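Local coordinates for protein cystathionine gamma-lyase (Saccharomyces cerevisiae, PDB 1N8P) that belongs to the Cys/Met metabolism family of PLP-dependent enzymes and holds pyridoxal-5'-phosphate in a pocket completed by a second subunit, at residues I174-N179 against A194-H199; V97-V102 against V142-P147. All coordinates share one frame; numbering follows the deposited sequence.

Contact 1: residues I174-N179 against A194-H199; sequences ILVVDN and ADIVVH. With PLP (pyridoxal-5'-phosphate), chain E.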
ATOM      1  N   ILE A 174     -28.383 -24.645 -12.447  1.00 50.03           N
ATOM      2  CA  ILE A 174     -27.347 -23.779 -13.000  1.00 47.72           C
ATOM      3  C   ILE A 174     -26.006 -24.506 -13.097  1.00 44.22           C
ATOM      4  O   ILE A 174     -25.630 -25.285 -12.221  1.00 47.21           O
ATOM      5  CB  ILE A 174     -27.138 -22.512 -12.136  1.00 53.88           C
ATOM      6  CG1 ILE A 174     -26.556 -22.890 -10.776  1.00 51.99           C
ATOM      7  CG2 ILE A 174     -28.459 -21.784 -11.951  1.00 53.55           C
ATOM      8  CD1 ILE A 174     -26.481 -21.732  -9.831  1.00 58.06           C
ATOM      9  N   LEU A 175     -25.291 -24.243 -14.172  1.00 40.28           N
ATOM     10  CA  LEU A 175     -23.982 -24.839 -14.407  1.00 44.09           C
ATOM     11  C   LEU A 175     -22.862 -23.807 -14.140  1.00 41.85           C
ATOM     12  O   LEU A 175     -22.819 -22.735 -14.761  1.00 33.41           O
ATOM     13  CB  LEU A 175     -23.897 -25.325 -15.866  1.00 38.74           C
ATOM     14  CG  LEU A 175     -22.582 -25.884 -16.395  1.00 30.84           C
ATOM     15  CD1 LEU A 175     -22.292 -27.185 -15.704  1.00 29.23           C
ATOM     16  CD2 LEU A 175     -22.664 -26.090 -17.880  1.00 29.05           C
ATOM     17  N   VAL A 176     -21.962 -24.131 -13.218  1.00 39.11           N
ATOM     18  CA  VAL A 176     -20.847 -23.231 -12.928  1.00 41.75           C
ATOM     19  C   VAL A 176     -19.553 -23.851 -13.448  1.00 41.05           C
ATOM     20  O   VAL A 176     -19.334 -25.047 -13.274  1.00 41.71           O
ATOM     21  CB  VAL A 176     -20.692 -22.985 -11.423  1.00 38.47           C
ATOM     22  CG1 VAL A 176     -19.511 -22.132 -11.188  1.00 43.22           C
ATOM     23  CG2 VAL A 176     -21.932 -22.305 -10.854  1.00 35.53           C
ATOM     24  N   VAL A 177     -18.714 -23.048 -14.105  1.00 42.97           N
ATOM     25  CA  VAL A 177     -17.424 -23.526 -14.622  1.00 34.62           C
ATOM     26  C   VAL A 177     -16.256 -22.720 -14.057  1.00 34.53           C
ATOM     27  O   VAL A 177     -16.227 -21.489 -14.187  1.00 38.28           O
ATOM     28  CB  VAL A 177     -17.362 -23.468 -16.140  1.00 33.61           C
ATOM     29  CG1 VAL A 177     -15.977 -23.831 -16.616  1.00 32.88           C
ATOM     30  CG2 VAL A 177     -18.339 -24.445 -16.731  1.00 36.17           C
ATOM     31  N   ASP A 178     -15.325 -23.438 -13.408  1.00 33.25           N
ATOM     32  CA  ASP A 178     -14.115 -22.883 -12.792  1.00 28.22           C
ATOM     33  C   ASP A 178     -13.155 -22.703 -13.925  1.00 28.92           C
ATOM     34  O   ASP A 178     -12.619 -23.683 -14.420  1.00 32.54           O
ATOM     35  CB  ASP A 178     -13.499 -23.871 -11.808  1.00 29.22           C
ATOM     36  CG  ASP A 178     -12.524 -23.216 -10.854  1.00 33.85           C
ATOM     37  OD1 ASP A 178     -11.586 -22.528 -11.304  1.00 32.14           O
ATOM     38  OD2 ASP A 178     -12.696 -23.387  -9.635  1.00 40.80           O
ATOM     39  N   ASN A 179     -12.922 -21.446 -14.294  1.00 28.80           N
ATOM     40  CA  ASN A 179     -12.075 -21.054 -15.416  1.00 27.24           C
ATOM     41  C   ASN A 179     -10.727 -20.506 -14.978  1.00 32.43           C
ATOM     42  O   ASN A 179     -10.055 -19.861 -15.787  1.00 33.70           O
ATOM     43  CB  ASN A 179     -12.864 -19.986 -16.194  1.00 30.08           C
ATOM     44  CG  ASN A 179     -12.250 -19.599 -17.524  1.00 24.54           C
ATOM     45  OD1 ASN A 179     -11.783 -20.429 -18.284  1.00 22.77           O
ATOM     46  ND2 ASN A 179     -12.305 -18.313 -17.830  1.00 30.84           N
ATOM     47  N   ALA A 194     -23.053 -21.931 -19.844  1.00 46.70           N
ATOM     48  CA  ALA A 194     -22.557 -22.020 -18.485  1.00 44.45           C
ATOM     49  C   ALA A 194     -23.296 -20.855 -17.880  1.00 42.79           C
ATOM     50  O   ALA A 194     -23.456 -19.825 -18.528  1.00 41.63           O
ATOM     51  CB  ALA A 194     -21.034 -21.785 -18.449  1.00 44.77           C
ATOM     52  N   ASP A 195     -23.774 -21.013 -16.659  1.00 41.56           N
ATOM     53  CA  ASP A 195     -24.526 -19.945 -16.042  1.00 42.44           C
ATOM     54  C   ASP A 195     -23.639 -19.036 -15.224  1.00 44.66           C
ATOM     55  O   ASP A 195     -23.958 -17.853 -15.052  1.00 45.31           O
ATOM     56  CB  ASP A 195     -25.646 -20.532 -15.198  1.00 46.09           C
ATOM     57  CG  ASP A 195     -26.591 -21.366 -16.016  1.00 45.47           C
ATOM     58  OD1 ASP A 195     -27.278 -20.797 -16.884  1.00 49.96           O
ATOM     59  OD2 ASP A 195     -26.642 -22.590 -15.803  1.00 46.41           O
ATOM     60  N   ILE A 196     -22.524 -19.580 -14.740  1.00 42.47           N
ATOM     61  CA  ILE A 196     -21.575 -18.789 -13.965  1.00 42.49           C
ATOM     62  C   ILE A 196     -20.138 -19.235 -14.211  1.00 43.72           C
ATOM     63  O   ILE A 196     -19.865 -20.435 -14.327  1.00 40.28           O
ATOM     64  CB  ILE A 196     -21.823 -18.884 -12.431  1.00 36.99           C
ATOM     65  CG1 ILE A 196     -23.303 -18.851 -12.113  1.00 40.08           C
ATOM     66  CG2 ILE A 196     -21.253 -17.675 -11.742  1.00 36.56           C
ATOM     67  CD1 ILE A 196     -23.583 -18.849 -10.626  1.00 38.99           C
ATOM     68  N   VAL A 197     -19.233 -18.250 -14.284  1.00 47.36           N
ATOM     69  CA  VAL A 197     -17.795 -18.472 -14.454  1.00 39.96           C
ATOM     70  C   VAL A 197     -17.156 -18.035 -13.168  1.00 38.39           C
ATOM     71  O   VAL A 197     -17.329 -16.889 -12.761  1.00 40.72           O
ATOM     72  CB  VAL A 197     -17.166 -17.580 -15.498  1.00 39.00           C
ATOM     73  CG1 VAL A 197     -16.431 -18.435 -16.499  1.00 48.12           C
ATOM     74  CG2 VAL A 197     -18.202 -16.713 -16.144  1.00 41.21           C
ATOM     75  N   VAL A 198     -16.416 -18.939 -12.537  1.00 38.27           N
ATOM     76  CA  VAL A 198     -15.722 -18.646 -11.277  1.00 36.84           C
ATOM     77  C   VAL A 198     -14.209 -18.567 -11.523  1.00 33.21           C
ATOM     78  O   VAL A 198     -13.685 -19.233 -12.411  1.00 42.76           O
ATOM     79  CB  VAL A 198     -15.985 -19.750 -10.238  1.00 34.81           C
ATOM     80  CG1 VAL A 198     -15.109 -19.558  -9.059  1.00 42.11           C
ATOM     81  CG2 VAL A 198     -17.414 -19.716  -9.799  1.00 38.64           C
ATOM     82  N   HIS A 199     -13.510 -17.740 -10.761  1.00 30.14           N
ATOM     83  CA  HIS A 199     -12.066 -17.623 -10.903  1.00 24.48           C
ATOM     84  C   HIS A 199     -11.462 -17.363  -9.565  1.00 32.97           C
ATOM     85  O   HIS A 199     -12.068 -16.736  -8.695  1.00 24.08           O
ATOM     86  CB  HIS A 199     -11.647 -16.436 -11.717  1.00 24.60           C
ATOM     87  CG  HIS A 199     -11.896 -16.568 -13.178  1.00 30.45           C
ATOM     88  ND1 HIS A 199     -10.946 -17.053 -14.045  1.00 32.29           N
ATOM     89  CD2 HIS A 199     -12.941 -16.171 -13.940  1.00 27.47           C
ATOM     90  CE1 HIS A 199     -11.388 -16.945 -15.283  1.00 35.79           C
ATOM     91  NE2 HIS A 199     -12.595 -16.412 -15.248  1.00 43.06           N
TER
HETATM   92  N1  PLP E 400      -9.838 -23.104  -7.218  1.00 63.84           N
HETATM   93  C2  PLP E 400      -8.791 -23.388  -8.069  1.00 66.19           C
HETATM   94  C2A PLP E 400      -9.183 -24.104  -9.357  1.00 62.39           C
HETATM   95  C3  PLP E 400      -7.435 -22.955  -7.621  1.00 66.73           C
HETATM   96  O3  PLP E 400      -6.482 -23.244  -8.540  1.00 70.00           O
HETATM   97  C4  PLP E 400      -7.260 -22.294  -6.367  1.00 59.54           C
HETATM   98  C4A PLP E 400      -5.888 -21.897  -5.900  1.00 59.52           C
HETATM   99  C5  PLP E 400      -8.484 -22.055  -5.551  1.00 56.73           C
HETATM  100  C6  PLP E 400      -9.728 -22.460  -6.002  1.00 63.44           C
HETATM  101  C5A PLP E 400      -8.331 -21.270  -4.238  1.00 54.93           C
HETATM  102  O4P PLP E 400      -8.535 -19.877  -4.381  1.00 41.50           O
HETATM  103  P   PLP E 400      -8.492 -18.954  -3.120  1.00 38.73           P
HETATM  104  O1P PLP E 400      -8.504 -17.626  -3.683  1.00 49.06           O
HETATM  105  O2P PLP E 400      -7.192 -19.270  -2.410  1.00 51.55           O
HETATM  106  O3P PLP E 400      -9.657 -19.376  -2.358  1.00 43.50           O
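Val176 lies against both Ile196 and Val198 on one face of two parallel strands. Its CG1 approaches Val198 CG2 at 3.5 Å, while CG2 meets Ile196 CB at 3.8 Å, one branch for each neighbour, the side chains crossing at a slant. Beta-branched residues suit this extended, buried backbone. Asp178 projects from the same face. With CG anti to its backbone N (chi1 -163°), the carboxylate reaches the cofactor: OD1 touches PLP C2A at 3.5 Å and OD2 lies 3.8 Å from PLP N1. Thr180 OG1 is hydrogen-bonded to OD1.

Asp195 caps the start: OD2 takes the Leu175 N-H (2.7 Å) through its anti lone pair, and its own N donates to Leu175 O. The ladder proper opens with Ile196 N, which shares that oxygen, and continues from Val177 N to Ile196 O (2.9 Å), Val198 N to Val177 O and Asn179 N to Val198 O (3.0 Å). At the far end Asn179 and His199 run side by side, amide and ring planes 64° apart, and His199 NE2 bonds to Glu68.

The chemistry thus changes from a partly exposed start, where a carboxylate takes a backbone N-H, through an apolar middle to polar groups at the C-terminal ends of the parallel strands, where alpha/beta folds commonly place ligands.

Contact 2: residues V97-V102 against V142-P147; sequences VSIGDV and VWIETP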
ATOM      1  N   VAL A  97     -23.552 -31.382  -8.305  1.00 61.26           N
ATOM      2  CA  VAL A  97     -22.682 -32.359  -8.925  1.00 57.85           C
ATOM      3  C   VAL A  97     -21.430 -31.645  -9.461  1.00 61.72           C
ATOM      4  O   VAL A  97     -21.511 -30.530  -9.997  1.00 58.83           O
ATOM      5  CB  VAL A  97     -23.419 -33.056 -10.041  1.00 58.16           C
ATOM      6  CG1 VAL A  97     -22.592 -34.227 -10.579  1.00 58.71           C
ATOM      7  CG2 VAL A  97     -24.738 -33.527  -9.510  1.00 58.03           C
ATOM      8  N   SER A  98     -20.273 -32.285  -9.304  1.00 58.42           N
ATOM      9  CA  SER A  98     -19.022 -31.710  -9.775  1.00 60.33           C
ATOM     10  C   SER A  98     -18.026 -32.797 -10.174  1.00 61.61           C
ATOM     11  O   SER A  98     -18.078 -33.910  -9.652  1.00 57.09           O
ATOM     12  CB  SER A  98     -18.409 -30.866  -8.670  1.00 57.41           C
ATOM     13  OG  SER A  98     -18.114 -31.706  -7.575  1.00 63.21           O
ATOM     14  N   ILE A  99     -17.109 -32.462 -11.087  1.00 65.13           N
ATOM     15  CA  ILE A  99     -16.086 -33.401 -11.544  1.00 68.35           C
ATOM     16  C   ILE A  99     -15.217 -33.887 -10.396  1.00 67.84           C
ATOM     17  O   ILE A  99     -14.937 -33.144  -9.470  1.00 70.00           O
ATOM     18  CB  ILE A  99     -15.154 -32.773 -12.563  1.00 70.00           C
ATOM     19  CG1 ILE A  99     -15.964 -32.289 -13.766  1.00 70.00           C
ATOM     20  CG2 ILE A  99     -14.076 -33.789 -12.959  1.00 69.73           C
ATOM     21  CD1 ILE A  99     -15.128 -31.666 -14.864  1.00 66.12           C
ATOM     22  N   GLY A 100     -14.782 -35.135 -10.469  1.00 69.26           N
ATOM     23  CA  GLY A 100     -13.965 -35.692  -9.408  1.00 69.79           C
ATOM     24  C   GLY A 100     -12.707 -34.885  -9.188  1.00 70.00           C
ATOM     25  O   GLY A 100     -12.490 -34.365  -8.087  1.00 70.00           O
ATOM     26  N   ASP A 101     -11.879 -34.786 -10.229  1.00 69.79           N
ATOM     27  CA  ASP A 101     -10.631 -34.036 -10.149  1.00 68.67           C
ATOM     28  C   ASP A 101     -10.919 -32.578  -9.777  1.00 66.62           C
ATOM     29  O   ASP A 101     -11.030 -31.720 -10.657  1.00 63.49           O
ATOM     30  CB  ASP A 101      -9.883 -34.075 -11.494  1.00 69.64           C
ATOM     31  CG  ASP A 101      -9.407 -35.466 -11.880  1.00 70.00           C
ATOM     32  OD1 ASP A 101      -8.795 -36.150 -11.033  1.00 70.00           O
ATOM     33  OD2 ASP A 101      -9.628 -35.866 -13.047  1.00 70.00           O
ATOM     34  N   VAL A 102     -11.021 -32.306  -8.476  1.00 69.97           N
ATOM     35  CA  VAL A 102     -11.307 -30.954  -7.965  1.00 70.00           C
ATOM     36  C   VAL A 102     -10.349 -30.555  -6.831  1.00 70.00           C
ATOM     37  O   VAL A 102      -9.574 -31.386  -6.348  1.00 68.23           O
ATOM     38  CB  VAL A 102     -12.788 -30.860  -7.432  1.00 68.02           C
ATOM     39  CG1 VAL A 102     -13.050 -29.508  -6.795  1.00 70.00           C
ATOM     40  CG2 VAL A 102     -13.755 -31.038  -8.564  1.00 66.63           C
ATOM     41  N   VAL A 142     -24.290 -27.829 -10.986  1.00 50.44           N
ATOM     42  CA  VAL A 142     -23.380 -28.733 -11.696  1.00 51.06           C
ATOM     43  C   VAL A 142     -22.098 -27.908 -11.768  1.00 44.94           C
ATOM     44  O   VAL A 142     -22.074 -26.841 -12.405  1.00 38.07           O
ATOM     45  CB  VAL A 142     -23.850 -29.068 -13.136  1.00 50.83           C
ATOM     46  CG1 VAL A 142     -22.876 -30.011 -13.794  1.00 48.22           C
ATOM     47  CG2 VAL A 142     -25.183 -29.726 -13.092  1.00 53.42           C
ATOM     48  N   TRP A 143     -21.056 -28.391 -11.095  1.00 37.32           N
ATOM     49  CA  TRP A 143     -19.791 -27.680 -11.061  1.00 40.71           C
ATOM     50  C   TRP A 143     -18.770 -28.341 -11.961  1.00 42.21           C
ATOM     51  O   TRP A 143     -18.480 -29.518 -11.813  1.00 46.60           O
ATOM     52  CB  TRP A 143     -19.280 -27.626  -9.626  1.00 42.22           C
ATOM     53  CG  TRP A 143     -18.178 -26.624  -9.368  1.00 48.19           C
ATOM     54  CD1 TRP A 143     -16.840 -26.814  -9.539  1.00 43.32           C
ATOM     55  CD2 TRP A 143     -18.330 -25.300  -8.835  1.00 45.76           C
ATOM     56  NE1 TRP A 143     -16.152 -25.702  -9.143  1.00 45.99           N
ATOM     57  CE2 TRP A 143     -17.041 -24.756  -8.705  1.00 46.21           C
ATOM     58  CE3 TRP A 143     -19.429 -24.528  -8.456  1.00 45.90           C
ATOM     59  CZ2 TRP A 143     -16.817 -23.466  -8.208  1.00 45.47           C
ATOM     60  CZ3 TRP A 143     -19.204 -23.250  -7.964  1.00 46.19           C
ATOM     61  CH2 TRP A 143     -17.908 -22.735  -7.845  1.00 44.73           C
ATOM     62  N   ILE A 144     -18.242 -27.570 -12.904  1.00 42.79           N
ATOM     63  CA  ILE A 144     -17.244 -28.059 -13.841  1.00 46.98           C
ATOM     64  C   ILE A 144     -15.932 -27.293 -13.721  1.00 44.60           C
ATOM     65  O   ILE A 144     -15.905 -26.077 -13.811  1.00 43.75           O
ATOM     66  CB  ILE A 144     -17.728 -27.920 -15.280  1.00 50.38           C
ATOM     67  CG1 ILE A 144     -18.913 -28.847 -15.526  1.00 45.77           C
ATOM     68  CG2 ILE A 144     -16.604 -28.226 -16.230  1.00 44.98           C
ATOM     69  CD1 ILE A 144     -19.477 -28.716 -16.948  1.00 46.82           C
ATOM     70  N   GLU A 145     -14.852 -28.033 -13.528  1.00 42.57           N
ATOM     71  CA  GLU A 145     -13.528 -27.463 -13.401  1.00 45.87           C
ATOM     72  C   GLU A 145     -12.876 -27.829 -14.729  1.00 48.25           C
ATOM     73  O   GLU A 145     -12.072 -28.740 -14.793  1.00 43.19           O
ATOM     74  CB  GLU A 145     -12.821 -28.137 -12.232  1.00 42.81           C
ATOM     75  CG  GLU A 145     -11.580 -27.464 -11.731  1.00 55.83           C
ATOM     76  CD  GLU A 145     -10.973 -28.225 -10.579  1.00 63.88           C
ATOM     77  OE1 GLU A 145     -10.486 -29.349 -10.821  1.00 68.68           O
ATOM     78  OE2 GLU A 145     -10.991 -27.713  -9.436  1.00 67.74           O
ATOM     79  N   THR A 146     -13.230 -27.100 -15.787  1.00 56.15           N
ATOM     80  CA  THR A 146     -12.733 -27.403 -17.126  1.00 58.03           C
ATOM     81  C   THR A 146     -11.393 -28.095 -17.134  1.00 55.76           C
ATOM     82  O   THR A 146     -11.350 -29.303 -17.365  1.00 70.00           O
ATOM     83  CB  THR A 146     -12.710 -26.166 -18.051  1.00 66.22           C
ATOM     84  OG1 THR A 146     -12.365 -24.988 -17.303  1.00 56.14           O
ATOM     85  CG2 THR A 146     -14.067 -26.013 -18.737  1.00 57.49           C
ATOM     86  N   PRO A 147     -10.280 -27.377 -16.922  1.00 39.99           N
ATOM     87  CA  PRO A 147      -9.142 -28.304 -16.973  1.00 39.33           C
ATOM     88  C   PRO A 147      -8.919 -28.786 -15.534  1.00 39.06           C
ATOM     89  O   PRO A 147      -8.627 -28.008 -14.632  1.00 38.60           O
ATOM     90  CB  PRO A 147      -8.005 -27.447 -17.526  1.00 39.48           C
ATOM     91  CG  PRO A 147      -8.726 -26.318 -18.199  1.00 38.89           C
ATOM     92  CD  PRO A 147      -9.848 -26.024 -17.248  1.00 26.28           C
TER
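Ser98 and Trp143 stand side by side on one face of two parallel strands, their CB atoms 3.5 Å apart. A short side chain such as serine suits a place where the two residues come this close. The indole soon departs: CG stands anti to the backbone N of Trp143 (chi1 -165°), which carries the ring off toward Val176 on the next strand. On the other face Val97 and Val142 form the second registered pair, and the compact, apolar Val142 also packs on Val160 and Ile164 of helix 157-167.

This is the close-packed part. Trp143 N donates to Val97 O, although the modelled separation is too short to be taken literally, and Ile99 N gives Trp143 O a weak bond of 3.3 Å. Beyond it, Ile99 points its CB toward the partner segment, and CD1 rests 4.0 Å from Ile144 CG2, their side chains lying askew.

The looser part is confined to the turn after Ile99. Gly100, partly exposed, touches nothing of 142-147, and the chain comes back only at Asp101 and the partly exposed Val102. Glu145 reaches across to them as a buried side chain with an extended chain, OE2 lying 3.8 Å from Val102 CG1. Its carboxylate is met by weak hydrogen bonds from Tyr103 N and Asn149 N, and the side chain comes within about 4 Å of the bound cofactor. Asp101 turns its carboxylate elsewhere, to Ser361 and in a salt bridge to Lys153.

Strand 95-99 is bordered by strand 122-124, with Val97 touching Ser122 and Thr124, while strand 139-144 has strand 174-178 on its far side. Helix 157-167 covers the face carrying Val142 and Ile144.

In the fold
Both contacts are buried and belong to the same mixed seven-stranded sheet, each pairing two parallel neighbours. Strands 139-144 and 174-178 lie side by side, so contact 2 passes directly into contact 1: Ile144 N and O probably bond to Val176 O and Asp178 N. Helix 157-167 packs on both. Contact 1 is the larger and more regular, with a longer ladder, and joins the strands of a beta-alpha-beta unit. Contact 2 has a shorter ladder, its segments 40 residues apart, and opens into a partly exposed turn. Each holds an acidic side chain near the cofactor, at or just past the C-terminal end of a strand: Asp178 beside the pyridine ring in one, Glu145 in the other.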